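Local coordinates for putative metal resistance protein (Proteus mirabilis, PDB 6C29) that primes the disulfide isomerase ScsC through this N-terminal periplasmic tandem immunoglobulin-fold part and, as a whole protein, probably acts as a protein-disulfide reductase, at residues 31-36 against 139-144; 69-74 against 91-96; 18-23 against 123-128; 44-49 against 85-90. All blocks are in the same frame, centred on the assembly; numbering follows the deposited sequence.

Contact 1: residues 31-36 against 139-144; sequences KILLEV and WQYNQA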
# COMPACT_ATOMS: atom_id res chain seq x y z
N LYS A 31 -6.73 -16.50 -5.24
CA LYS A 31 -5.68 -15.52 -5.45
C LYS A 31 -6.13 -14.64 -6.61
O LYS A 31 -6.58 -15.15 -7.64
CB LYS A 31 -4.35 -16.20 -5.78
CG LYS A 31 -3.75 -16.91 -4.58
CD LYS A 31 -2.56 -17.80 -4.96
CE LYS A 31 -1.40 -17.06 -5.57
NZ LYS A 31 -0.30 -18.04 -5.79
N ILE A 32 -6.01 -13.33 -6.42
CA ILE A 32 -6.41 -12.33 -7.40
C ILE A 32 -5.24 -11.38 -7.63
O ILE A 32 -4.59 -10.94 -6.67
CB ILE A 32 -7.63 -11.56 -6.90
CG1 ILE A 32 -8.80 -12.52 -6.72
CG2 ILE A 32 -8.00 -10.45 -7.83
CD1 ILE A 32 -9.70 -12.08 -5.64
N LEU A 33 -4.98 -11.03 -8.88
CA LEU A 33 -4.05 -9.98 -9.21
C LEU A 33 -4.81 -8.85 -9.81
O LEU A 33 -5.50 -9.04 -10.81
CB LEU A 33 -2.99 -10.43 -10.22
CG LEU A 33 -1.87 -11.28 -9.65
CD1 LEU A 33 -1.02 -11.83 -10.77
CD2 LEU A 33 -0.99 -10.44 -8.71
N LEU A 34 -4.70 -7.68 -9.23
CA LEU A 34 -5.33 -6.48 -9.73
C LEU A 34 -4.27 -5.57 -10.33
O LEU A 34 -3.48 -5.00 -9.60
CB LEU A 34 -6.08 -5.74 -8.63
CG LEU A 34 -6.69 -4.44 -9.05
CD1 LEU A 34 -7.78 -4.68 -10.09
CD2 LEU A 34 -7.24 -3.72 -7.83
N GLU A 35 -4.22 -5.45 -11.65
CA GLU A 35 -3.26 -4.61 -12.34
C GLU A 35 -3.90 -3.25 -12.61
O GLU A 35 -5.05 -3.17 -13.05
CB GLU A 35 -2.84 -5.22 -13.68
CG GLU A 35 -2.19 -6.58 -13.57
CD GLU A 35 -2.06 -7.24 -14.94
OE1 GLU A 35 -1.06 -6.96 -15.66
OE2 GLU A 35 -2.98 -7.99 -15.33
N VAL A 36 -3.15 -2.19 -12.35
CA VAL A 36 -3.56 -0.83 -12.62
C VAL A 36 -2.51 -0.14 -13.45
O VAL A 36 -1.36 -0.07 -13.04
CB VAL A 36 -3.79 -0.06 -11.34
CG1 VAL A 36 -4.21 1.34 -11.65
CG2 VAL A 36 -4.84 -0.74 -10.47
N TRP A 139 3.60 -16.89 -12.15
CA TRP A 139 4.74 -16.00 -12.35
C TRP A 139 4.36 -14.55 -12.09
O TRP A 139 5.12 -13.83 -11.41
CB TRP A 139 5.29 -16.14 -13.76
CG TRP A 139 6.43 -15.21 -14.08
CD1 TRP A 139 7.76 -15.37 -13.76
CD2 TRP A 139 6.34 -13.97 -14.81
NE1 TRP A 139 8.49 -14.29 -14.23
CE2 TRP A 139 7.65 -13.42 -14.88
CE3 TRP A 139 5.29 -13.27 -15.40
CZ2 TRP A 139 7.93 -12.22 -15.55
CZ3 TRP A 139 5.58 -12.06 -16.05
CH2 TRP A 139 6.88 -11.56 -16.12
N GLN A 140 3.25 -14.09 -12.66
CA GLN A 140 2.80 -12.73 -12.42
C GLN A 140 2.57 -12.51 -10.93
O GLN A 140 2.95 -11.47 -10.42
CB GLN A 140 1.51 -12.39 -13.20
CG GLN A 140 1.68 -12.23 -14.74
CD GLN A 140 0.62 -11.27 -15.32
OE1 GLN A 140 -0.32 -10.86 -14.62
NE2 GLN A 140 0.79 -10.91 -16.58
N TYR A 141 1.99 -13.49 -10.24
CA TYR A 141 1.69 -13.33 -8.81
C TYR A 141 3.00 -13.22 -8.02
O TYR A 141 3.12 -12.38 -7.11
CB TYR A 141 0.85 -14.51 -8.28
CG TYR A 141 0.03 -14.11 -7.10
CD1 TYR A 141 0.56 -14.09 -5.84
CD2 TYR A 141 -1.30 -13.74 -7.27
CE1 TYR A 141 -0.20 -13.69 -4.79
CE2 TYR A 141 -2.06 -13.33 -6.23
CZ TYR A 141 -1.52 -13.33 -4.99
OH TYR A 141 -2.25 -12.93 -3.88
N ASN A 142 3.97 -14.08 -8.32
CA ASN A 142 5.25 -14.03 -7.62
C ASN A 142 6.02 -12.75 -7.92
O ASN A 142 6.68 -12.21 -7.03
CB ASN A 142 6.07 -15.26 -7.94
CG ASN A 142 5.53 -16.50 -7.26
OD1 ASN A 142 4.83 -16.42 -6.25
ND2 ASN A 142 5.87 -17.66 -7.80
N GLN A 143 5.97 -12.29 -9.15
CA GLN A 143 6.59 -11.01 -9.49
C GLN A 143 5.98 -9.87 -8.68
O GLN A 143 6.69 -9.01 -8.18
CB GLN A 143 6.43 -10.70 -11.00
CG GLN A 143 7.23 -11.55 -11.99
CD GLN A 143 8.72 -11.31 -11.90
OE1 GLN A 143 9.20 -10.24 -12.29
NE2 GLN A 143 9.45 -12.26 -11.36
N ALA A 144 4.66 -9.90 -8.50
CA ALA A 144 3.99 -8.88 -7.72
C ALA A 144 4.31 -8.97 -6.24
O ALA A 144 4.53 -7.94 -5.59
CB ALA A 144 2.49 -8.99 -7.93
O HOH W 1 2.11 -17.41 -6.25
O HOH W 2 -0.49 -8.22 -17.88
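The phenol ring of Tyr141 carries the end of Lys31 on one of its faces: CE of Lys31 sits 3.4 Å from the centroid of the Tyr141 ring, only 6° off the normal, a CH-pi contact of nearly vertical geometry. The bend at chi3 folds the lysine chain over the ring and leaves NZ above the same face, 4.3 Å from the Tyr141 centroid, close enough for a cation-pi interaction. Leu33 meets the ring obliquely, CG lying 3.5 Å from Tyr141 CD2. One methyl of this leucine, CD1, packs 3.6 Å from Gln140 CB, and the other, CD2, touches Ala144 CB at 3.8 Å, so both branches press on the helix. The second pair of flat groups, the Glu35 carboxylate and the Gln140 amide, is turned 77° plane to plane and makes no direct hydrogen bond; a water bridges them, donating a hydrogen bond to Glu35 OE1 and accepting a long one from Gln140 NE2. In a similar bridge, a second water accepts from Lys31 NZ and donates to Asn142 OD1. The contact thus grades from an apolar middle to wet, charged ends, where Lys31 NZ also pairs with Glu138 and Glu35 OE2 with Arg19. The axes of 139-144 and 31-36 are inclined by 69°. The helix reaches the next strand too, since Tyr141 OH bonds to Ile95 O and its side chain touches Pro94 and Glu96, while Gln140 touches Arg19 of strand 16-24 on the other flank.

Contact 2: residues 69-74 against 91-96; sequences WHWPSP and VVFPIE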
# COMPACT_ATOMS: atom_id res chain seq x y z
N TRP A 69 -5.14 -7.93 1.37
CA TRP A 69 -4.70 -7.05 0.29
C TRP A 69 -3.23 -6.74 0.54
O TRP A 69 -2.86 -6.12 1.55
CB TRP A 69 -5.53 -5.77 0.26
CG TRP A 69 -5.24 -4.79 -0.83
CD1 TRP A 69 -4.05 -4.14 -1.04
CD2 TRP A 69 -6.15 -4.31 -1.82
NE1 TRP A 69 -4.17 -3.29 -2.11
CE2 TRP A 69 -5.45 -3.38 -2.62
CE3 TRP A 69 -7.49 -4.58 -2.12
CZ2 TRP A 69 -6.04 -2.71 -3.67
CZ3 TRP A 69 -8.07 -3.93 -3.17
CH2 TRP A 69 -7.34 -3.00 -3.95
N HIS A 70 -2.38 -7.22 -0.35
CA HIS A 70 -0.95 -7.02 -0.18
C HIS A 70 -0.59 -5.72 -0.88
O HIS A 70 -0.94 -5.49 -2.03
CB HIS A 70 -0.14 -8.17 -0.78
CG HIS A 70 -0.43 -9.50 -0.18
ND1 HIS A 70 0.18 -9.96 0.96
CD2 HIS A 70 -1.24 -10.50 -0.61
CE1 HIS A 70 -0.26 -11.18 1.23
NE2 HIS A 70 -1.12 -11.53 0.30
N TRP A 71 0.10 -4.85 -0.16
CA TRP A 71 0.44 -3.55 -0.70
C TRP A 71 1.88 -3.51 -1.17
O TRP A 71 2.79 -3.64 -0.35
CB TRP A 71 0.22 -2.46 0.34
CG TRP A 71 -1.21 -2.27 0.72
CD1 TRP A 71 -1.87 -2.87 1.75
CD2 TRP A 71 -2.16 -1.41 0.08
NE1 TRP A 71 -3.18 -2.44 1.79
CE2 TRP A 71 -3.39 -1.55 0.76
CE3 TRP A 71 -2.11 -0.56 -1.03
CZ2 TRP A 71 -4.54 -0.85 0.37
CZ3 TRP A 71 -3.24 0.15 -1.39
CH2 TRP A 71 -4.44 -0.02 -0.71
N PRO A 72 2.12 -3.32 -2.46
CA PRO A 72 3.48 -3.15 -2.92
C PRO A 72 4.13 -1.97 -2.24
O PRO A 72 3.45 -1.01 -1.82
CB PRO A 72 3.33 -2.94 -4.42
CG PRO A 72 2.02 -3.67 -4.74
CD PRO A 72 1.16 -3.35 -3.58
N SER A 73 5.44 -2.04 -2.11
CA SER A 73 6.18 -0.99 -1.45
C SER A 73 5.86 0.35 -2.13
O SER A 73 5.97 0.43 -3.36
CB SER A 73 7.68 -1.31 -1.48
OG SER A 73 8.36 -0.53 -0.55
N PRO A 74 5.47 1.39 -1.36
CA PRO A 74 5.01 2.64 -2.00
C PRO A 74 6.12 3.62 -2.32
O PRO A 74 7.30 3.41 -2.00
CB PRO A 74 4.08 3.24 -0.94
CG PRO A 74 4.78 2.85 0.35
CD PRO A 74 5.29 1.45 0.10
N VAL A 91 0.87 -0.30 -11.06
CA VAL A 91 1.01 -1.05 -9.84
C VAL A 91 0.16 -2.32 -9.96
O VAL A 91 -0.88 -2.31 -10.62
CB VAL A 91 0.60 -0.21 -8.62
CG1 VAL A 91 -0.85 0.29 -8.73
CG2 VAL A 91 0.79 -0.97 -7.33
N VAL A 92 0.59 -3.40 -9.32
CA VAL A 92 -0.15 -4.67 -9.30
C VAL A 92 -0.37 -5.10 -7.87
O VAL A 92 0.59 -5.29 -7.13
CB VAL A 92 0.59 -5.79 -10.03
CG1 VAL A 92 -0.26 -7.07 -10.05
CG2 VAL A 92 0.89 -5.38 -11.43
N PHE A 93 -1.64 -5.22 -7.45
CA PHE A 93 -2.00 -5.61 -6.11
C PHE A 93 -2.32 -7.11 -6.05
O PHE A 93 -3.29 -7.55 -6.66
CB PHE A 93 -3.22 -4.81 -5.64
CG PHE A 93 -3.01 -3.33 -5.62
CD1 PHE A 93 -2.22 -2.75 -4.66
CD2 PHE A 93 -3.61 -2.49 -6.56
CE1 PHE A 93 -2.01 -1.39 -4.62
CE2 PHE A 93 -3.40 -1.13 -6.53
CZ PHE A 93 -2.61 -0.57 -5.55
N PRO A 94 -1.50 -7.90 -5.34
CA PRO A 94 -1.91 -9.27 -5.02
C PRO A 94 -2.90 -9.30 -3.87
O PRO A 94 -2.67 -8.63 -2.86
CB PRO A 94 -0.60 -9.96 -4.63
CG PRO A 94 0.47 -8.88 -4.63
CD PRO A 94 -0.22 -7.56 -4.72
N ILE A 95 -3.98 -10.04 -4.05
CA ILE A 95 -5.07 -10.15 -3.11
C ILE A 95 -5.35 -11.64 -2.89
O ILE A 95 -5.17 -12.45 -3.80
CB ILE A 95 -6.31 -9.44 -3.65
CG1 ILE A 95 -6.01 -7.95 -3.84
CG2 ILE A 95 -7.48 -9.62 -2.72
CD1 ILE A 95 -6.95 -7.26 -4.77
N GLU A 96 -5.70 -11.99 -1.66
CA GLU A 96 -6.08 -13.36 -1.34
C GLU A 96 -7.41 -13.34 -0.61
O GLU A 96 -7.62 -12.50 0.26
CB GLU A 96 -5.00 -14.05 -0.51
CG GLU A 96 -3.71 -14.32 -1.28
CD GLU A 96 -2.60 -14.95 -0.44
OE1 GLU A 96 -2.58 -16.20 -0.32
OE2 GLU A 96 -1.75 -14.21 0.11
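His70 can be followed outward along the edge of strand 90-97, and Pro94 and Glu96 receive it in turn. Its CB starts 3.3 Å from the carbonyl oxygen of Pro94, with the proline CG farther off. With CG beside the backbone N (chi1 -60°), the imidazole turns its edge to this same oxygen, CD2 coming as near to Pro94 O as CB does. At the tip NE2 donates to Glu96 OE2 over 2.8 Å; the acceptor lies close to the ring plane and uses the anti lone pair, the carboxylate being nearly coplanar with the imidazole. Glu96 is modelled in two conformers, so this bond may not be permanent. At the backbone, His70 N donates to Pro94 O at 2.9 Å, and Trp69 pairs with Ile95 as an antiparallel non-hydrogen-bonded pair.

An aromatic cluster fills the other flank. Ile95 CD1 lies over one face of the Trp69 indole, 3.8 Å from CE3 of Trp69, and Trp71 CZ2 lies over the opposite face. Phe93 is likewise covered on both faces, by Val91 CG2 and by Trp69 CZ2, the latter 3.7 Å from Phe93 CG; its CE1 meets Trp71 obliquely. Pro72 closes the row, with CD 3.6 Å from Phe93 CD1.

The loop after strand 68-69 is thus joined to the sheet by few polar bonds and much aromatic surface. His70 O is buried without a partner, a small polar cost, whereas the carboxylate facing NE2 would be expected to favour a protonated imidazole.

Contact 3: residues 18-23 against 123-128; sequences VRATAD and YSLNLD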
# COMPACT_ATOMS: atom_id res chain seq x y z
N VAL A 18 -7.65 -1.04 -15.84
CA VAL A 18 -7.45 -2.06 -14.82
C VAL A 18 -7.80 -3.43 -15.33
O VAL A 18 -8.59 -3.60 -16.24
CB VAL A 18 -8.26 -1.78 -13.51
CG1 VAL A 18 -8.05 -0.31 -13.02
CG2 VAL A 18 -9.73 -2.08 -13.70
N ARG A 19 -7.15 -4.43 -14.77
CA ARG A 19 -7.37 -5.82 -15.15
C ARG A 19 -7.25 -6.68 -13.93
O ARG A 19 -6.31 -6.51 -13.17
CB ARG A 19 -6.34 -6.26 -16.18
CG ARG A 19 -6.41 -7.77 -16.54
CD ARG A 19 -5.42 -8.12 -17.66
NE ARG A 19 -5.37 -9.55 -18.01
CZ ARG A 19 -4.28 -10.32 -17.93
NH1 ARG A 19 -3.12 -9.86 -17.47
NH2 ARG A 19 -4.36 -11.59 -18.32
N ALA A 20 -8.18 -7.62 -13.74
CA ALA A 20 -8.09 -8.59 -12.68
C ALA A 20 -8.07 -10.00 -13.25
O ALA A 20 -8.80 -10.31 -14.20
CB ALA A 20 -9.22 -8.44 -11.71
N THR A 21 -7.23 -10.84 -12.65
CA THR A 21 -7.14 -12.25 -12.99
C THR A 21 -7.14 -13.04 -11.69
O THR A 21 -6.83 -12.49 -10.64
CB THR A 21 -5.88 -12.57 -13.77
OG1 THR A 21 -4.73 -12.09 -13.05
CG2 THR A 21 -5.95 -11.93 -15.16
N ALA A 22 -7.53 -14.30 -11.74
CA ALA A 22 -7.68 -15.05 -10.52
C ALA A 22 -7.54 -16.54 -10.70
O ALA A 22 -7.71 -17.06 -11.80
CB ALA A 22 -9.04 -14.74 -9.89
N ASP A 23 -7.22 -17.20 -9.60
CA ASP A 23 -7.10 -18.65 -9.53
C ASP A 23 -7.75 -19.13 -8.24
O ASP A 23 -7.49 -18.57 -7.19
CB ASP A 23 -5.64 -19.05 -9.59
CG ASP A 23 -5.44 -20.54 -9.77
OD1 ASP A 23 -6.44 -21.25 -9.98
OD2 ASP A 23 -4.28 -20.99 -9.69
N TYR A 123 -14.90 0.38 -11.00
CA TYR A 123 -14.70 -0.64 -12.02
C TYR A 123 -15.37 -1.93 -11.56
O TYR A 123 -15.11 -2.40 -10.46
CB TYR A 123 -13.20 -0.89 -12.26
CG TYR A 123 -12.49 0.29 -12.86
CD1 TYR A 123 -12.01 1.32 -12.08
CD2 TYR A 123 -12.28 0.38 -14.23
CE1 TYR A 123 -11.37 2.41 -12.63
CE2 TYR A 123 -11.66 1.47 -14.78
CZ TYR A 123 -11.19 2.47 -13.98
OH TYR A 123 -10.56 3.58 -14.51
N SER A 124 -16.21 -2.52 -12.40
CA SER A 124 -16.87 -3.77 -12.05
C SER A 124 -16.01 -4.93 -12.49
O SER A 124 -15.70 -5.07 -13.69
CB SER A 124 -18.25 -3.85 -12.70
OG SER A 124 -19.09 -2.86 -12.15
N LEU A 125 -15.60 -5.74 -11.52
CA LEU A 125 -14.73 -6.89 -11.74
C LEU A 125 -15.59 -8.14 -11.69
O LEU A 125 -16.13 -8.47 -10.66
CB LEU A 125 -13.63 -6.93 -10.67
CG LEU A 125 -12.87 -5.63 -10.48
CD1 LEU A 125 -11.88 -5.83 -9.33
CD2 LEU A 125 -12.18 -5.22 -11.78
N ASN A 126 -15.69 -8.85 -12.80
CA ASN A 126 -16.45 -10.08 -12.88
C ASN A 126 -15.52 -11.21 -13.27
O ASN A 126 -14.92 -11.20 -14.35
CB ASN A 126 -17.60 -9.89 -13.89
CG ASN A 126 -18.51 -8.73 -13.50
OD1 ASN A 126 -19.03 -8.68 -12.38
ND2 ASN A 126 -18.69 -7.79 -14.41
N LEU A 127 -15.37 -12.17 -12.37
CA LEU A 127 -14.42 -13.29 -12.55
C LEU A 127 -15.15 -14.62 -12.50
O LEU A 127 -15.90 -14.91 -11.57
CB LEU A 127 -13.34 -13.25 -11.46
CG LEU A 127 -12.42 -12.03 -11.45
CD1 LEU A 127 -11.80 -11.82 -10.08
CD2 LEU A 127 -11.37 -12.23 -12.49
N ASP A 128 -14.91 -15.45 -13.53
CA ASP A 128 -15.47 -16.80 -13.59
C ASP A 128 -14.40 -17.78 -13.14
O ASP A 128 -13.49 -18.10 -13.89
CB ASP A 128 -15.96 -17.11 -15.00
CG ASP A 128 -16.64 -18.49 -15.11
OD1 ASP A 128 -16.63 -19.27 -14.13
OD2 ASP A 128 -17.19 -18.79 -16.19
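Val18 and Tyr123 meet through their first torsions: the valine, at chi1 -50°, places CG2 between its backbone N and carbonyl carbon and CG1 beside the N, while the tyrosine CG also lies beside its own N (chi1 -66°). The ring is thereby laid against the valine. Val18 CG1 stands 4.2 Å from the centroid of the Tyr123 ring, almost exactly on its normal, and CG2 touches the ring nearer its root, 3.6 Å from Tyr123 CD2. Val18 is modelled in two conformers, and these details belong to one of them.

Farther along, small residues face large ones. CD2 of Leu125 stands a loose 4.4 Å from Ala20 CB and about as far from Val18 CG2. Leu127 divides its branches: CD2 lies 3.6 Å from the carbonyl oxygen of Ala20, and CD1 is 4.0 Å from Ala22 CB. No hydrogen bond crosses; the contact is made by van der Waals packing, mostly between apolar side chains. Leu8 and Leu111 border its Val18 end.

The two segments run in the same general direction, their axes 7.8 Å apart at the closest and inclined by 28°. Strand 16-24 pairs with 30-38 on one edge and with N-terminal residues, among them Thr5 and Leu8, on the other, while 118-128 pairs with 104-114. Sheets laid face to face, with alternate residues turned inward, give the packing of a beta sandwich, in keeping with the immunoglobulin fold of this domain.

Contact 4: residues 44-49 against 85-90; sequences TYWRSP and QGYDKE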
# COMPACT_ATOMS: atom_id res chain seq x y z
N THR A 44 -1.93 6.47 -8.13
CA THR A 44 -2.91 5.99 -7.19
C THR A 44 -2.22 5.90 -5.84
O THR A 44 -1.08 6.34 -5.71
CB THR A 44 -3.54 4.68 -7.63
OG1 THR A 44 -4.63 4.33 -6.75
CG2 THR A 44 -2.55 3.53 -7.71
N TYR A 45 -2.97 5.48 -4.84
CA TYR A 45 -2.54 5.66 -3.46
C TYR A 45 -2.24 4.37 -2.73
O TYR A 45 -2.73 3.31 -3.06
CB TYR A 45 -3.63 6.37 -2.70
CG TYR A 45 -3.97 7.77 -3.12
CD1 TYR A 45 -3.33 8.86 -2.55
CD2 TYR A 45 -4.97 8.00 -4.04
CE1 TYR A 45 -3.68 10.16 -2.90
CE2 TYR A 45 -5.33 9.28 -4.38
CZ TYR A 45 -4.68 10.36 -3.80
OH TYR A 45 -5.04 11.64 -4.14
N TRP A 46 -1.42 4.52 -1.71
CA TRP A 46 -1.11 3.46 -0.77
C TRP A 46 -2.22 3.35 0.27
O TRP A 46 -3.15 4.16 0.28
CB TRP A 46 0.23 3.78 -0.13
CG TRP A 46 0.90 2.73 0.71
CD1 TRP A 46 1.08 1.43 0.41
CD2 TRP A 46 1.54 2.94 1.98
NE1 TRP A 46 1.77 0.79 1.41
CE2 TRP A 46 2.08 1.70 2.37
CE3 TRP A 46 1.72 4.05 2.81
CZ2 TRP A 46 2.76 1.52 3.56
CZ3 TRP A 46 2.43 3.86 4.01
CH2 TRP A 46 2.94 2.60 4.35
N ARG A 47 -2.07 2.39 1.17
CA ARG A 47 -3.10 2.21 2.21
C ARG A 47 -3.23 3.42 3.13
O ARG A 47 -4.31 3.66 3.69
CB ARG A 47 -2.79 0.97 3.04
CG ARG A 47 -1.53 1.04 3.82
CD ARG A 47 -1.26 -0.26 4.57
NE ARG A 47 -0.04 -0.08 5.33
CZ ARG A 47 0.99 -0.90 5.34
NH1 ARG A 47 0.95 -2.07 4.66
NH2 ARG A 47 2.06 -0.59 6.04
N SER A 48 -2.14 4.16 3.32
CA SER A 48 -2.11 5.45 4.02
C SER A 48 -1.75 6.51 2.99
O SER A 48 -0.60 6.72 2.68
CB SER A 48 -1.10 5.45 5.16
OG SER A 48 -1.55 4.55 6.18
N PRO A 49 -2.75 7.16 2.43
CA PRO A 49 -2.52 7.96 1.23
C PRO A 49 -1.86 9.29 1.50
O PRO A 49 -1.29 9.88 0.57
CB PRO A 49 -3.92 8.17 0.69
CG PRO A 49 -4.79 8.11 1.89
CD PRO A 49 -4.18 7.10 2.79
N GLN A 85 1.45 9.36 -0.47
CA GLN A 85 2.10 8.06 -0.55
C GLN A 85 1.30 7.18 -1.50
O GLN A 85 0.09 7.05 -1.35
CB GLN A 85 2.22 7.41 0.83
CG GLN A 85 3.00 8.31 1.79
CD GLN A 85 3.11 7.78 3.18
OE1 GLN A 85 4.19 7.83 3.78
NE2 GLN A 85 2.00 7.34 3.75
N GLY A 86 1.97 6.60 -2.50
CA GLY A 86 1.25 5.82 -3.49
C GLY A 86 2.15 5.35 -4.61
O GLY A 86 3.32 5.02 -4.38
N TYR A 87 1.58 5.29 -5.81
CA TYR A 87 2.19 4.63 -6.93
C TYR A 87 2.01 5.43 -8.20
O TYR A 87 0.92 5.95 -8.46
CB TYR A 87 1.56 3.26 -7.15
CG TYR A 87 1.46 2.40 -5.89
CD1 TYR A 87 2.54 1.67 -5.45
CD2 TYR A 87 0.28 2.35 -5.17
CE1 TYR A 87 2.44 0.86 -4.31
CE2 TYR A 87 0.15 1.55 -4.02
CZ TYR A 87 1.23 0.80 -3.61
OH TYR A 87 1.14 -0.00 -2.50
N ASP A 88 3.05 5.50 -9.00
CA ASP A 88 2.88 6.07 -10.34
C ASP A 88 3.19 5.04 -11.40
O ASP A 88 3.75 3.97 -11.11
CB ASP A 88 3.71 7.35 -10.51
CG ASP A 88 5.19 7.12 -10.44
OD1 ASP A 88 5.61 6.02 -10.04
OD2 ASP A 88 5.95 8.08 -10.77
N LYS A 89 2.72 5.35 -12.61
CA LYS A 89 2.94 4.55 -13.83
C LYS A 89 2.08 3.28 -13.85
O LYS A 89 1.27 3.11 -14.74
CB LYS A 89 4.41 4.17 -14.02
CG LYS A 89 5.47 5.26 -13.76
CD LYS A 89 5.34 6.47 -14.63
CE LYS A 89 6.48 7.46 -14.31
NZ LYS A 89 6.26 8.80 -14.93
N GLU A 90 2.31 2.39 -12.90
CA GLU A 90 1.60 1.13 -12.84
C GLU A 90 1.85 0.46 -11.52
O GLU A 90 2.89 0.68 -10.90
CB GLU A 90 2.01 0.22 -13.98
CG GLU A 90 3.46 -0.03 -14.07
CD GLU A 90 3.75 -0.91 -15.26
OE1 GLU A 90 3.64 -2.14 -15.07
OE2 GLU A 90 3.99 -0.35 -16.38
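Tyr45 and Gly86 mark the tight part of this contact, their CA atoms only 3.8 Å apart in an antiparallel non-hydrogen-bonded pair. With no side chain to intervene at Gly86, its CA comes within 3.3 Å of Thr44 O in a CA-H...O contact, and that oxygen also accepts the bond from Tyr87 N, which arrives from above the carbonyl plane. Thr44 N returns a bond to Tyr87 O in the plane of that carbonyl. Next along, the Tyr87 ring turns its edge to Tyr45 O, CE2 standing 3.5 Å from that oxygen, which is buried without a partner. The tyrosine hydroxyl reaches the edge of the Trp46 indole, 3.2 Å from CD1, but its hydrogen bond is with Pro72 O.

Strands 43-45 and 84-88, with 75-77, form a small antiparallel sheet of the N-terminal immunoglobulin-fold domain, at the side where Trp46 touches strands 182-186 and 226-233.

The extended Gln85 side chain reaches along residues 46-49. Its NE2 donates to Ser48 O at 2.9 Å, the oxygen lying close to the plane of the Gln85 amide, and bonds to Leu185 O as well. That same nitrogen lies at the edge of the Trp46 ring, 3.4 Å from CE3, with amide and indole planes 82° apart. Trp46 N and Gln85 O add a nearly straight backbone bond. Packing thins toward the partly exposed Ser48 and Pro49: Ser48 CB comes no nearer than 3.9 Å to Gln85 NE2, its hydroxyl bonds instead to Asp186, and Pro49 is held by its carbonyl, which accepts Gln85 N at 3.0 Å.

Contacts 3 and 4 are buried, contacts 1 and 2 partly so, yet burial does not dictate chemistry. Contact 3 lies inside the sandwich, joining two sheets mainly by apolar side chains. Contact 4 is laced by backbone and amide hydrogen bonds. Contacts 1, 2 and 3 share one sheet: 18-23, 31-36 and 91-96 are successive neighbours in it. To this sheet contact 1 adds a helix with a charged, watered rim, contact 2 a loop rich in aromatics, and contact 3 the opposing sheet. Contacts 2 and 4 meet directly through Trp71 against Arg47, Pro74 against Trp46 and a probable hydrogen bond of Tyr87 OH with Pro72 O, whereas contacts 3 and 4 stay about 9 Å apart at their nearest atoms.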